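Local coordinates for protein AT-less polyketide synthase (Streptomyces platensis subsp. rosaceus, PDB 4TKT) that probably condenses acyl chains into a growing polyketide as a ketosynthase domain of the isomigrastatin assembly line, at residues Gly537-Pro542 / Pro574-Trp579. Numbering follows the deposited sequence.
Sequences GAYFNP and PLAEAW
With CG anti to its own carbonyl carbon (chi1 -46°), Y539 sends its ring from strand 538-541 to helix 573-580, where E577, its CG anti to the backbone N, runs extended across the ring. The two meet in an alpha/beta unit that probably corresponds to the RhiE-like KS-MAT linker domain, with 538-541 an outer strand of its three-stranded antiparallel sheet and 573-580 packed on one side of that sheet. The contact is a CH-pi interaction: E577 CB stands over the middle of the ring, 3.8 Å from the centroid of Y539 and only 6° off the ring normal. From there the E577 chain follows the same face outward, CG lying 3.6 Å from Y539 CD1. A576, one residue earlier in the helix, adds a looser apolar touch, its CB 4.2 Å from Y539 CE2. Replacing Y539 by an alanine would probably open a gap beneath E577 and remove the aromatic surface against which its CB and CG lie, setting the glutamate chain free to turn. A second link between strand and helix is N541 ND2, which donates to T580 O at the helix end; the strand itself pairs through Y539 and N541 with A512 and R510 of strand 509-515. F540 projects to the other side of the sheet, toward helix 469-482, where it makes a cation-pi contact with R473. No hydrogen bond joins Y539 to E577, whose OE1 remains 4.1 Å from the tyrosine OH. The carboxylate, its plane 20° from that of the ring, sits on the same side as CB but out beyond the CD1-CE1 edge of the hexagon. There E577 CD comes to 3.5 Å from Y539 CE1.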
# COMPACT_ATOMS: atom_id res chain seq x y z
N GLY A 537 -10.22 32.07 17.90
CA GLY A 537 -8.93 31.54 17.48
C GLY A 537 -9.06 30.53 16.36
O GLY A 537 -8.07 30.00 15.87
N ALA A 538 -10.30 30.26 15.96
CA ALA A 538 -10.54 29.35 14.84
C ALA A 538 -11.01 30.14 13.62
O ALA A 538 -11.76 31.11 13.76
CB ALA A 538 -11.57 28.29 15.21
N TYR A 539 -10.55 29.74 12.44
CA TYR A 539 -10.84 30.50 11.23
C TYR A 539 -11.17 29.57 10.06
O TYR A 539 -10.53 28.53 9.87
CB TYR A 539 -9.65 31.39 10.87
CG TYR A 539 -9.11 32.17 12.06
CD1 TYR A 539 -9.70 33.36 12.46
CD2 TYR A 539 -8.02 31.70 12.78
CE1 TYR A 539 -9.22 34.06 13.55
CE2 TYR A 539 -7.53 32.40 13.86
CZ TYR A 539 -8.13 33.58 14.25
OH TYR A 539 -7.64 34.27 15.33
N PHE A 540 -12.18 29.96 9.28
CA PHE A 540 -12.67 29.13 8.19
C PHE A 540 -12.80 29.94 6.90
O PHE A 540 -13.17 31.11 6.93
CB PHE A 540 -14.03 28.52 8.57
CG PHE A 540 -14.59 27.59 7.53
CD1 PHE A 540 -14.33 26.23 7.59
CD2 PHE A 540 -15.40 28.07 6.51
CE1 PHE A 540 -14.85 25.38 6.64
CE2 PHE A 540 -15.91 27.22 5.56
CZ PHE A 540 -15.64 25.87 5.62
N ASN A 541 -12.49 29.30 5.78
CA ASN A 541 -12.62 29.95 4.48
C ASN A 541 -12.89 28.93 3.37
O ASN A 541 -12.09 28.02 3.16
CB ASN A 541 -11.35 30.74 4.15
CG ASN A 541 -11.33 31.25 2.72
OD1 ASN A 541 -12.37 31.59 2.15
ND2 ASN A 541 -10.14 31.29 2.13
N PRO A 542 -14.03 29.08 2.68
CA PRO A 542 -14.41 28.22 1.56
C PRO A 542 -13.53 28.43 0.32
O PRO A 542 -13.57 27.62 -0.60
CB PRO A 542 -15.86 28.64 1.26
CG PRO A 542 -16.32 29.34 2.49
CD PRO A 542 -15.10 30.02 3.03
N PRO A 574 -2.57 35.88 14.26
CA PRO A 574 -2.55 36.63 13.00
C PRO A 574 -2.07 35.79 11.82
O PRO A 574 -2.57 35.96 10.71
CB PRO A 574 -1.58 37.78 13.28
CG PRO A 574 -1.61 37.94 14.75
CD PRO A 574 -1.76 36.55 15.29
N LEU A 575 -1.12 34.90 12.06
CA LEU A 575 -0.61 34.02 11.02
C LEU A 575 -1.68 33.04 10.56
O LEU A 575 -1.87 32.83 9.36
CB LEU A 575 0.62 33.27 11.51
CG LEU A 575 1.28 32.32 10.50
CD1 LEU A 575 1.69 33.07 9.25
CD2 LEU A 575 2.48 31.63 11.13
N ALA A 576 -2.38 32.45 11.52
CA ALA A 576 -3.40 31.45 11.23
C ALA A 576 -4.55 32.05 10.43
O ALA A 576 -5.05 31.44 9.48
CB ALA A 576 -3.92 30.84 12.52
N GLU A 577 -4.98 33.25 10.81
CA GLU A 577 -6.09 33.90 10.13
C GLU A 577 -5.67 34.30 8.72
O GLU A 577 -6.44 34.13 7.77
CB GLU A 577 -6.57 35.11 10.92
CG GLU A 577 -7.87 35.70 10.41
CD GLU A 577 -8.50 36.68 11.38
OE1 GLU A 577 -7.83 37.05 12.37
OE2 GLU A 577 -9.65 37.09 11.15
N ALA A 578 -4.46 34.82 8.60
CA ALA A 578 -3.93 35.24 7.30
C ALA A 578 -3.80 34.05 6.36
O ALA A 578 -4.13 34.14 5.18
CB ALA A 578 -2.59 35.93 7.47
N TRP A 579 -3.31 32.94 6.90
CA TRP A 579 -3.15 31.72 6.12
C TRP A 579 -4.50 31.22 5.61
O TRP A 579 -4.64 30.86 4.45
CB TRP A 579 -2.47 30.63 6.95
CG TRP A 579 -2.35 29.33 6.22
CD1 TRP A 579 -1.33 28.94 5.40
CD2 TRP A 579 -3.28 28.25 6.25
NE1 TRP A 579 -1.58 27.68 4.91
CE2 TRP A 579 -2.77 27.23 5.42
CE3 TRP A 579 -4.51 28.04 6.89
CZ2 TRP A 579 -3.44 26.03 5.21
CZ3 TRP A 579 -5.17 26.84 6.69
CH2 TRP A 579 -4.63 25.85 5.85